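Local atomic coordinates of ABC transporter substrate binding protein (Ribose) (Agrobacterium vitis, PDB entry 4WUT), a protein that probably binds a sugar in the periplasm and hands it to an ABC transporter for uptake. Residues Trp104-Ser115 with Lys123-Thr131; Lys213-Ile224 with Leu239-Leu250. All coordinates share one frame; numbering follows the deposited sequence.

Contact 1: residues Trp104-Ser115 with Lys123-Thr131; sequences WEARIPVVIIDS and KYYQAFLAT. With FCB (beta-D-fucopyranose), chain E.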
loop_
_atom_site.group_PDB
_atom_site.type_symbol
_atom_site.label_atom_id
_atom_site.label_comp_id
_atom_site.label_asym_id
_atom_site.label_seq_id
_atom_site.Cartn_x
_atom_site.Cartn_y
_atom_site.Cartn_z
ATOM N N TRP A 104 1.284 -20.462 12.837
ATOM C CA TRP A 104 0.429 -20.592 14.023
ATOM C C TRP A 104 0.539 -21.972 14.690
ATOM O O TRP A 104 0.644 -22.077 15.912
ATOM C CB TRP A 104 -1.014 -20.267 13.653
ATOM C CG TRP A 104 -1.972 -20.347 14.789
ATOM C CD1 TRP A 104 -2.193 -19.399 15.747
ATOM C CD2 TRP A 104 -2.865 -21.422 15.070
ATOM N NE1 TRP A 104 -3.168 -19.827 16.616
ATOM C CE2 TRP A 104 -3.591 -21.071 16.226
ATOM C CE3 TRP A 104 -3.118 -22.649 14.458
ATOM C CZ2 TRP A 104 -4.560 -21.903 16.776
ATOM C CZ3 TRP A 104 -4.078 -23.482 15.015
ATOM C CH2 TRP A 104 -4.786 -23.104 16.160
ATOM N N GLU A 105 0.560 -23.030 13.892
ATOM C CA GLU A 105 0.710 -24.378 14.425
ATOM C C GLU A 105 2.069 -24.585 15.103
ATOM O O GLU A 105 2.178 -25.374 16.058
ATOM C CB GLU A 105 0.460 -25.400 13.309
ATOM C CG GLU A 105 -0.998 -25.397 12.878
ATOM C CD GLU A 105 -1.271 -26.181 11.613
ATOM O OE1 GLU A 105 -0.339 -26.383 10.809
ATOM O OE2 GLU A 105 -2.439 -26.575 11.419
ATOM N N ALA A 106 3.076 -23.861 14.616
ATOM C CA ALA A 106 4.422 -23.849 15.181
ATOM C C ALA A 106 4.572 -22.919 16.383
ATOM O O ALA A 106 5.676 -22.771 16.913
ATOM C CB ALA A 106 5.409 -23.443 14.119
ATOM N N ARG A 107 3.475 -22.303 16.810
ATOM C CA ARG A 107 3.496 -21.362 17.935
ATOM C C ARG A 107 4.379 -20.143 17.655
ATOM O O ARG A 107 5.073 -19.636 18.543
ATOM C CB ARG A 107 3.964 -22.050 19.224
ATOM C CG ARG A 107 3.051 -23.175 19.689
ATOM C CD ARG A 107 3.749 -24.073 20.705
ATOM N NE ARG A 107 3.695 -23.567 22.081
ATOM C CZ ARG A 107 4.605 -23.851 23.014
ATOM N NH1 ARG A 107 5.649 -24.615 22.707
ATOM N NH2 ARG A 107 4.492 -23.371 24.255
ATOM N N ILE A 108 4.370 -19.689 16.412
ATOM C CA ILE A 108 5.120 -18.501 16.043
ATOM C C ILE A 108 4.167 -17.319 15.871
ATOM O O ILE A 108 3.301 -17.344 15.003
ATOM C CB ILE A 108 5.917 -18.711 14.739
ATOM C CG1 ILE A 108 6.886 -19.879 14.890
ATOM C CG2 ILE A 108 6.655 -17.426 14.368
ATOM C CD1 ILE A 108 7.551 -20.291 13.556
ATOM N N PRO A 109 4.322 -16.288 16.709
ATOM C CA PRO A 109 3.474 -15.099 16.575
ATOM C C PRO A 109 3.589 -14.481 15.192
ATOM O O PRO A 109 4.692 -14.401 14.646
ATOM C CB PRO A 109 4.042 -14.140 17.622
ATOM C CG PRO A 109 4.716 -14.998 18.629
ATOM C CD PRO A 109 5.253 -16.179 17.842
ATOM N N VAL A 110 2.456 -14.080 14.631
ATOM C CA VAL A 110 2.422 -13.439 13.330
ATOM C C VAL A 110 1.616 -12.142 13.447
ATOM O O VAL A 110 0.516 -12.124 13.995
ATOM C CB VAL A 110 1.776 -14.339 12.263
ATOM C CG1 VAL A 110 1.604 -13.579 10.960
ATOM C CG2 VAL A 110 2.615 -15.611 12.024
ATOM N N VAL A 111 2.186 -11.050 12.959
ATOM C CA VAL A 111 1.449 -9.807 12.824
ATOM C C VAL A 111 1.436 -9.473 11.332
ATOM O O VAL A 111 2.448 -9.620 10.650
ATOM C CB VAL A 111 2.099 -8.704 13.653
ATOM C CG1 VAL A 111 1.518 -7.339 13.308
ATOM C CG2 VAL A 111 1.935 -9.018 15.130
ATOM N N ILE A 112 0.262 -9.088 10.837
ATOM C CA ILE A 112 0.048 -8.714 9.444
ATOM C C ILE A 112 0.054 -7.201 9.292
ATOM O O ILE A 112 -0.586 -6.480 10.089
ATOM C CB ILE A 112 -1.284 -9.289 8.921
ATOM C CG1 ILE A 112 -1.322 -10.815 9.123
ATOM C CG2 ILE A 112 -1.531 -8.905 7.479
ATOM C CD1 ILE A 112 -0.314 -11.592 8.323
ATOM N N ILE A 113 0.801 -6.711 8.305
ATOM C CA ILE A 113 0.799 -5.291 7.992
ATOM C C ILE A 113 0.350 -5.027 6.563
ATOM O O ILE A 113 0.520 -5.884 5.675
ATOM C CB ILE A 113 2.164 -4.638 8.249
ATOM C CG1 ILE A 113 3.265 -5.397 7.505
ATOM C CG2 ILE A 113 2.440 -4.550 9.743
ATOM C CD1 ILE A 113 4.546 -4.612 7.367
ATOM N N ASP A 114 -0.296 -3.877 6.385
ATOM C CA ASP A 114 -0.542 -3.261 5.082
ATOM C C ASP A 114 -1.668 -3.878 4.262
ATOM O O ASP A 114 -2.577 -3.176 3.809
ATOM C CB ASP A 114 0.727 -3.219 4.233
ATOM C CG ASP A 114 0.459 -2.692 2.859
ATOM O OD1 ASP A 114 0.277 -1.458 2.722
ATOM O OD2 ASP A 114 0.382 -3.496 1.891
ATOM N N SER A 115 -1.601 -5.190 4.058
ATOM C CA SER A 115 -2.501 -5.882 3.147
ATOM C C SER A 115 -3.148 -7.028 3.902
ATOM O O SER A 115 -2.467 -7.842 4.524
ATOM C CB SER A 115 -1.723 -6.446 1.964
ATOM O OG SER A 115 -1.441 -5.445 1.027
ATOM N N LYS A 123 -7.793 -16.768 12.795
ATOM C CA LYS A 123 -7.339 -17.476 13.993
ATOM C C LYS A 123 -5.820 -17.587 14.086
ATOM O O LYS A 123 -5.297 -17.994 15.127
ATOM C CB LYS A 123 -7.913 -18.891 14.022
ATOM C CG LYS A 123 -9.428 -18.948 13.916
ATOM C CD LYS A 123 -9.973 -20.298 14.375
ATOM C CE LYS A 123 -11.449 -20.205 14.773
ATOM N NZ LYS A 123 -12.312 -19.711 13.658
ATOM N N TYR A 124 -5.125 -17.262 12.992
ATOM C CA TYR A 124 -3.733 -17.631 12.849
ATOM C C TYR A 124 -2.740 -16.491 13.056
ATOM O O TYR A 124 -1.544 -16.731 13.045
ATOM C CB TYR A 124 -3.504 -18.235 11.456
ATOM C CG TYR A 124 -4.419 -19.377 11.110
ATOM C CD1 TYR A 124 -4.680 -20.388 12.022
ATOM C CD2 TYR A 124 -5.028 -19.440 9.861
ATOM C CE1 TYR A 124 -5.524 -21.436 11.696
ATOM C CE2 TYR A 124 -5.870 -20.472 9.528
ATOM C CZ TYR A 124 -6.104 -21.468 10.438
ATOM O OH TYR A 124 -6.947 -22.502 10.113
ATOM N N TYR A 125 -3.225 -15.263 13.218
ATOM C CA TYR A 125 -2.349 -14.120 13.482
ATOM C C TYR A 125 -2.976 -13.251 14.546
ATOM O O TYR A 125 -4.187 -13.353 14.807
ATOM C CB TYR A 125 -2.102 -13.293 12.210
ATOM C CG TYR A 125 -3.350 -12.675 11.592
ATOM C CD1 TYR A 125 -4.131 -13.400 10.706
ATOM C CD2 TYR A 125 -3.708 -11.376 11.866
ATOM C CE1 TYR A 125 -5.251 -12.858 10.131
ATOM C CE2 TYR A 125 -4.838 -10.813 11.299
ATOM C CZ TYR A 125 -5.597 -11.551 10.412
ATOM O OH TYR A 125 -6.723 -10.983 9.855
ATOM N N GLN A 126 -2.163 -12.405 15.173
ATOM C CA GLN A 126 -2.611 -11.738 16.385
ATOM C C GLN A 126 -2.865 -10.240 16.269
ATOM O O GLN A 126 -3.469 -9.662 17.155
ATOM C CB GLN A 126 -1.663 -12.021 17.558
ATOM C CG GLN A 126 -1.592 -13.470 17.948
ATOM C CD GLN A 126 -0.675 -14.273 17.058
ATOM O OE1 GLN A 126 0.440 -13.853 16.786
ATOM N NE2 GLN A 126 -1.142 -15.423 16.579
ATOM N N ALA A 127 -2.389 -9.611 15.204
ATOM C CA ALA A 127 -2.726 -8.220 14.959
ATOM C C ALA A 127 -2.606 -7.911 13.473
ATOM O O ALA A 127 -1.908 -8.594 12.746
ATOM C CB ALA A 127 -1.838 -7.285 15.796
ATOM N N PHE A 128 -3.328 -6.868 13.068
ATOM C CA PHE A 128 -3.325 -6.371 11.706
ATOM C C PHE A 128 -3.242 -4.855 11.748
ATOM O O PHE A 128 -4.162 -4.197 12.256
ATOM C CB PHE A 128 -4.601 -6.821 10.982
ATOM C CG PHE A 128 -4.736 -6.288 9.584
ATOM C CD1 PHE A 128 -3.701 -6.367 8.686
ATOM C CD2 PHE A 128 -5.931 -5.736 9.167
ATOM C CE1 PHE A 128 -3.842 -5.879 7.399
ATOM C CE2 PHE A 128 -6.081 -5.239 7.886
ATOM C CZ PHE A 128 -5.045 -5.315 6.999
ATOM N N LEU A 129 -2.126 -4.335 11.224
ATOM C CA LEU A 129 -1.854 -2.896 11.203
ATOM C C LEU A 129 -1.861 -2.419 9.768
ATOM O O LEU A 129 -1.077 -2.901 8.954
ATOM C CB LEU A 129 -0.468 -2.589 11.780
ATOM C CG LEU A 129 -0.142 -2.867 13.239
ATOM C CD1 LEU A 129 0.003 -4.347 13.505
ATOM C CD2 LEU A 129 1.134 -2.143 13.631
ATOM N N ALA A 130 -2.732 -1.490 9.440
ATOM C CA ALA A 130 -2.888 -1.068 8.058
ATOM C C ALA A 130 -3.718 0.195 7.957
ATOM O O ALA A 130 -4.444 0.587 8.894
ATOM C CB ALA A 130 -3.543 -2.193 7.228
ATOM N N THR A 131 -3.610 0.840 6.807
ATOM C CA THR A 131 -4.577 1.855 6.401
ATOM C C THR A 131 -5.993 1.267 6.393
ATOM O O THR A 131 -6.183 0.104 6.053
ATOM C CB THR A 131 -4.243 2.368 4.997
ATOM O OG1 THR A 131 -2.925 2.909 5.004
ATOM C CG2 THR A 131 -5.228 3.422 4.501
HETATM C C1 FCB E . 1.341 0.697 -1.047
HETATM C C2 FCB E . 0.480 -0.528 -0.768
HETATM C C3 FCB E . 1.272 -1.707 -0.605
HETATM C C4 FCB E . 2.232 -1.895 -1.810
HETATM C C5 FCB E . 2.988 -0.545 -1.948
HETATM C C6 FCB E . 4.007 -0.556 -3.125
HETATM O O1 FCB E . 0.492 1.649 -1.481
HETATM O O2 FCB E . -0.223 -0.252 0.476
HETATM O O3 FCB E . 0.345 -2.818 -0.503
HETATM O O4 FCB E . 1.507 -2.256 -3.012
HETATM O O5 FCB E . 2.113 0.461 -2.216
HETATM O O HOH W 1 0.541 -17.239 14.935
HETATM O O HOH W 2 -2.534 -0.371 4.033
#

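Contact 2: residues Lys213-Ile224 with Leu239-Leu250; sequences KGIFGANEPTAI and LVAIGFDGNQDL. With FCB (beta-D-fucopyranose), chain E.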
loop_
_atom_site.group_PDB
_atom_site.type_symbol
_atom_site.label_atom_id
_atom_site.label_comp_id
_atom_site.label_asym_id
_atom_site.label_seq_id
_atom_site.Cartn_x
_atom_site.Cartn_y
_atom_site.Cartn_z
ATOM N N LYS A 213 -11.153 13.024 -18.003
ATOM C CA LYS A 213 -11.146 14.155 -17.095
ATOM C C LYS A 213 -10.273 13.952 -15.870
ATOM O O LYS A 213 -9.817 14.930 -15.282
ATOM C CB LYS A 213 -12.568 14.511 -16.651
ATOM C CG LYS A 213 -13.426 15.073 -17.763
ATOM C CD LYS A 213 -14.835 15.404 -17.299
ATOM C CE LYS A 213 -15.212 16.814 -17.629
ATOM N NZ LYS A 213 -15.114 17.105 -19.083
ATOM N N GLY A 214 -10.031 12.695 -15.493
ATOM C CA GLY A 214 -9.264 12.403 -14.298
ATOM C C GLY A 214 -8.730 10.987 -14.299
ATOM O O GLY A 214 -9.155 10.160 -15.104
ATOM N N ILE A 215 -7.802 10.717 -13.389
ATOM C CA ILE A 215 -7.090 9.437 -13.371
ATOM C C ILE A 215 -6.542 9.198 -11.963
ATOM O O ILE A 215 -5.991 10.107 -11.316
ATOM C CB ILE A 215 -5.988 9.381 -14.480
ATOM C CG1 ILE A 215 -5.334 7.996 -14.550
ATOM C CG2 ILE A 215 -4.953 10.487 -14.283
ATOM C CD1 ILE A 215 -4.524 7.814 -15.827
ATOM N N PHE A 216 -6.767 7.977 -11.484
ATOM C CA PHE A 216 -6.394 7.521 -10.150
ATOM C C PHE A 216 -5.332 6.433 -10.235
ATOM O O PHE A 216 -5.498 5.472 -10.965
ATOM C CB PHE A 216 -7.664 6.997 -9.459
ATOM C CG PHE A 216 -7.447 6.360 -8.117
ATOM C CD1 PHE A 216 -6.747 7.015 -7.121
ATOM C CD2 PHE A 216 -7.997 5.113 -7.823
ATOM C CE1 PHE A 216 -6.580 6.455 -5.870
ATOM C CE2 PHE A 216 -7.811 4.554 -6.585
ATOM C CZ PHE A 216 -7.095 5.210 -5.622
ATOM N N GLY A 217 -4.227 6.632 -9.527
ATOM C CA GLY A 217 -3.136 5.675 -9.442
ATOM C C GLY A 217 -3.049 5.122 -8.033
ATOM O O GLY A 217 -2.724 5.863 -7.106
ATOM N N ALA A 218 -3.317 3.831 -7.848
ATOM C CA ALA A 218 -3.696 3.361 -6.525
ATOM C C ALA A 218 -2.584 2.917 -5.590
ATOM O O ALA A 218 -2.850 2.505 -4.463
ATOM C CB ALA A 218 -4.753 2.262 -6.659
ATOM N N ASN A 219 -1.338 2.946 -6.046
ATOM C CA ASN A 219 -0.205 2.749 -5.159
ATOM C C ASN A 219 1.042 3.455 -5.692
ATOM O O ASN A 219 1.023 4.062 -6.770
ATOM C CB ASN A 219 0.062 1.261 -4.862
ATOM C CG ASN A 219 0.820 0.538 -5.967
ATOM O OD1 ASN A 219 0.901 0.972 -7.116
ATOM N ND2 ASN A 219 1.370 -0.613 -5.612
ATOM N N GLU A 220 2.108 3.357 -4.922
ATOM C CA GLU A 220 3.316 4.135 -5.183
ATOM C C GLU A 220 3.867 3.973 -6.618
ATOM O O GLU A 220 3.952 4.956 -7.372
ATOM C CB GLU A 220 4.385 3.858 -4.115
ATOM C CG GLU A 220 5.676 4.644 -4.329
ATOM C CD GLU A 220 6.773 4.207 -3.361
ATOM O OE1 GLU A 220 7.272 3.065 -3.491
ATOM O OE2 GLU A 220 7.123 4.978 -2.449
ATOM N N PRO A 221 4.233 2.743 -7.021
ATOM C CA PRO A 221 4.812 2.650 -8.361
ATOM C C PRO A 221 3.807 2.982 -9.466
ATOM O O PRO A 221 4.179 3.495 -10.524
ATOM C CB PRO A 221 5.253 1.191 -8.456
ATOM C CG PRO A 221 4.386 0.475 -7.437
ATOM C CD PRO A 221 4.291 1.452 -6.323
ATOM N N THR A 222 2.538 2.703 -9.236
ATOM C CA THR A 222 1.540 2.934 -10.262
ATOM C C THR A 222 1.375 4.438 -10.434
ATOM O O THR A 222 1.281 4.936 -11.552
ATOM C CB THR A 222 0.204 2.250 -9.928
ATOM O OG1 THR A 222 0.402 0.840 -9.739
ATOM C CG2 THR A 222 -0.801 2.480 -10.987
ATOM N N ALA A 223 1.337 5.147 -9.310
ATOM C CA ALA A 223 1.146 6.592 -9.376
ATOM C C ALA A 223 2.349 7.295 -9.964
ATOM O O ALA A 223 2.201 8.318 -10.648
ATOM C CB ALA A 223 0.837 7.120 -7.979
ATOM N N ILE A 224 3.549 6.780 -9.708
ATOM C CA ILE A 224 4.757 7.357 -10.302
ATOM C C ILE A 224 4.755 7.149 -11.816
ATOM O O ILE A 224 4.987 8.066 -12.598
ATOM C CB ILE A 224 6.020 6.772 -9.672
ATOM C CG1 ILE A 224 6.098 7.200 -8.198
ATOM C CG2 ILE A 224 7.260 7.251 -10.450
ATOM C CD1 ILE A 224 7.159 6.560 -7.389
ATOM N N LEU A 239 -5.681 17.191 -16.855
ATOM C CA LEU A 239 -6.661 16.301 -16.248
ATOM C C LEU A 239 -6.255 16.148 -14.798
ATOM O O LEU A 239 -5.127 16.470 -14.424
ATOM C CB LEU A 239 -6.759 14.941 -16.952
ATOM C CG LEU A 239 -5.652 13.906 -16.761
ATOM C CD1 LEU A 239 -6.120 12.568 -17.336
ATOM C CD2 LEU A 239 -4.373 14.381 -17.436
ATOM N N VAL A 240 -7.190 15.676 -13.979
ATOM C CA VAL A 240 -7.001 15.590 -12.548
ATOM C C VAL A 240 -6.451 14.217 -12.185
ATOM O O VAL A 240 -7.111 13.204 -12.363
ATOM C CB VAL A 240 -8.340 15.815 -11.816
ATOM C CG1 VAL A 240 -8.172 15.702 -10.311
ATOM C CG2 VAL A 240 -8.932 17.193 -12.172
ATOM N N ALA A 241 -5.251 14.207 -11.644
ATOM C CA ALA A 241 -4.597 12.981 -11.257
ATOM C C ALA A 241 -4.456 12.872 -9.736
ATOM O O ALA A 241 -4.013 13.835 -9.060
ATOM C CB ALA A 241 -3.235 12.897 -11.925
ATOM N N ILE A 242 -4.873 11.731 -9.189
ATOM C CA ILE A 242 -4.776 11.473 -7.763
ATOM C C ILE A 242 -3.982 10.196 -7.538
ATOM O O ILE A 242 -4.245 9.212 -8.201
ATOM C CB ILE A 242 -6.173 11.422 -7.118
ATOM C CG1 ILE A 242 -6.818 12.820 -7.260
ATOM C CG2 ILE A 242 -6.094 10.982 -5.667
ATOM C CD1 ILE A 242 -8.093 13.024 -6.518
ATOM N N GLY A 243 -3.014 10.238 -6.629
ATOM C CA GLY A 243 -2.197 9.069 -6.361
ATOM C C GLY A 243 -2.307 8.561 -4.938
ATOM O O GLY A 243 -3.105 9.060 -4.146
ATOM N N PHE A 244 -1.528 7.515 -4.664
ATOM C CA PHE A 244 -1.265 7.016 -3.324
ATOM C C PHE A 244 0.242 7.042 -3.090
ATOM O O PHE A 244 1.039 6.833 -4.017
ATOM C CB PHE A 244 -1.800 5.581 -3.117
ATOM C CG PHE A 244 -3.123 5.530 -2.405
ATOM C CD1 PHE A 244 -4.281 5.916 -3.061
ATOM C CD2 PHE A 244 -3.218 5.118 -1.079
ATOM C CE1 PHE A 244 -5.506 5.879 -2.422
ATOM C CE2 PHE A 244 -4.444 5.061 -0.438
ATOM C CZ PHE A 244 -5.592 5.471 -1.113
ATOM N N ASP A 245 0.582 7.323 -1.837
ATOM C CA ASP A 245 1.898 7.224 -1.261
ATOM C C ASP A 245 2.703 8.520 -1.434
ATOM O O ASP A 245 2.224 9.479 -2.035
ATOM C CB ASP A 245 2.607 5.944 -1.720
ATOM C CG ASP A 245 1.873 4.698 -1.270
ATOM O OD1 ASP A 245 1.511 4.643 -0.075
ATOM O OD2 ASP A 245 1.630 3.806 -2.096
ATOM N N GLY A 246 3.893 8.562 -0.855
ATOM C CA GLY A 246 4.506 9.832 -0.550
ATOM C C GLY A 246 6.011 9.903 -0.673
ATOM O O GLY A 246 6.657 10.584 0.116
ATOM N N ASN A 247 6.586 9.203 -1.651
ATOM C CA ASN A 247 8.027 9.315 -1.819
ATOM C C ASN A 247 8.412 10.614 -2.523
ATOM O O ASN A 247 7.559 11.448 -2.800
ATOM C CB ASN A 247 8.578 8.094 -2.557
ATOM C CG ASN A 247 8.419 8.179 -4.048
ATOM O OD1 ASN A 247 7.598 8.922 -4.587
ATOM N ND2 ASN A 247 9.205 7.359 -4.748
ATOM N N GLN A 248 9.692 10.772 -2.824
ATOM C CA GLN A 248 10.175 12.022 -3.427
ATOM C C GLN A 248 9.510 12.318 -4.782
ATOM O O GLN A 248 9.130 13.457 -5.059
ATOM C CB GLN A 248 11.697 11.990 -3.568
ATOM C CG GLN A 248 12.445 11.902 -2.242
ATOM C CD GLN A 248 12.088 13.022 -1.282
ATOM O OE1 GLN A 248 12.129 14.209 -1.638
ATOM N NE2 GLN A 248 11.741 12.652 -0.053
ATOM N N ASP A 249 9.347 11.310 -5.634
ATOM C CA ASP A 249 8.738 11.550 -6.945
ATOM C C ASP A 249 7.308 12.076 -6.793
ATOM O O ASP A 249 6.875 12.962 -7.512
ATOM C CB ASP A 249 8.666 10.273 -7.784
ATOM C CG ASP A 249 10.017 9.654 -8.044
ATOM O OD1 ASP A 249 10.650 10.032 -9.037
ATOM O OD2 ASP A 249 10.433 8.763 -7.276
ATOM N N LEU A 250 6.546 11.463 -5.904
ATOM C CA LEU A 250 5.158 11.852 -5.711
ATOM C C LEU A 250 5.048 13.235 -5.060
ATOM O O LEU A 250 4.194 14.041 -5.444
ATOM C CB LEU A 250 4.416 10.772 -4.919
ATOM C CG LEU A 250 4.320 9.448 -5.691
ATOM C CD1 LEU A 250 3.869 8.302 -4.799
ATOM C CD2 LEU A 250 3.374 9.628 -6.851
HETATM C C1 FCB E . 1.341 0.697 -1.047
HETATM C C2 FCB E . 0.480 -0.528 -0.768
HETATM C C3 FCB E . 1.272 -1.707 -0.605
HETATM C C4 FCB E . 2.232 -1.895 -1.810
HETATM C C5 FCB E . 2.988 -0.545 -1.948
HETATM C C6 FCB E . 4.007 -0.556 -3.125
HETATM O O1 FCB E . 0.492 1.649 -1.481
HETATM O O2 FCB E . -0.223 -0.252 0.476
HETATM O O3 FCB E . 0.345 -2.818 -0.503
HETATM O O4 FCB E . 1.507 -2.256 -3.012
HETATM O O5 FCB E . 2.113 0.461 -2.216
#

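Contact 1: residues Trp104-Ser115 with Lys123-Thr131
Gln126 grips Val110 twice. Its backbone N donates an almost straight bond (172° at the hydrogen) to Val110 O at 2.9 Å, while its side-chain OE1 accepts from Val110 N at 3.0 Å. A bend at chi2 (81°) turns the amide across to the neighbouring strand, where OE1 stands in for a strand carbonyl. Its NE2 donates to a water that also bridges the carbonyls of Ile108 and Tyr124. Beyond this the strands pair in parallel: Ile112 N donates to Ala127 O at 2.9 Å, Leu129 N to Ile112 O, and Asp114 N to Leu129 O. This last bond anchors the backbone of Asp114 at the strand end, where its carboxylate takes the sugar's O2 on OD1 at 2.6 Å and O3 on OD2 at a very short 2.5 Å. Ser115 OG also donates to OD2, from above the carboxylate plane. These two pocket residues directly follow the C-terminal end of a parallel strand, as expected for periplasmic sugar-binding proteins.

On one sheet face, Ile112 CG1 makes a CH-pi contact over the Tyr125 ring, 3.9 Å from its centroid, and the CG2 branch meets Phe128 CD1. On the other, Val111 CG1 and Leu129 CD1 press unusually close (3.4 Å), apolar methyls suited to a buried face. Outermost, Trp104 CE3 lies 3.7 Å from Tyr124 CD1, the two rings inclined at 56°.

Helix 267-282 covers Val111 and Leu129, with Leu278 and Leu281 against Val111; strand 85-88 pairs with 110-113 on its other edge, and strand 290-298 lies beside 127-130.

Contact 2: residues Lys213-Ile224 with Leu239-Leu250
Phe244 and Phe216 meet rim to rim, CE1 of the former 3.6 Å from CZ of the latter, with ring planes inclined at 67°. Phe244 CB also rests 3.5 Å from Ala218 O, and the buried apolar side chain packs against Phe216 and this carbonyl at the end of the strands. Farther back, Ile215 accepts from Ile242 N and donates to Val240 O in a parallel pairing. Its CG2 branch, lodged between backbone N and carbonyl carbon, reaches Ala241 CB at 3.8 Å and Leu239 CD1; the small alanine suits a face that helix 220-232 covers with Met226 and Ile230. That helix links strands 214-217 and 240-244 in a beta-alpha-beta unit, and Asn219 caps its start by accepting from Thr222 N. Glu220, in the first turn, sets its CB 3.4 Å from Asp245 OD2. With CG anti to the backbone N (chi1 -180°), its extended chain carries OE2 to within 3.4 Å of Asn247 CB, where Tyr313 and Thr36 hydroxyls hydrogen-bond to the carboxylate. Beside it, Asp245 OD2 takes the sugar's O1 at 2.5 Å, and Asn219 ND2 donates to O4 at 3.1 Å.

Overall arrangement
Contact 1 closes before contact 2 opens along the chain, and their centres lie about 29 Å apart on opposite sides of the chain's centre. Each joins two neighbouring parallel strands of the same mixed sheet, 110-113 with 127-130 and 214-217 with 240-244; strands 290-298 and 261-265 lie between the two pairs in the strand order. Residues following the strands of both pairs reach D-fucose; the nearest atoms of the two contacts, in Thr131 and Phe244, are about 5 Å apart without touching. This matches the two-lobed fold of periplasmic sugar-binding proteins, in which the ligand sits in the cleft. Each contact contributes pocket residues from its own lobe, consistent with a closed, ligand-bound form.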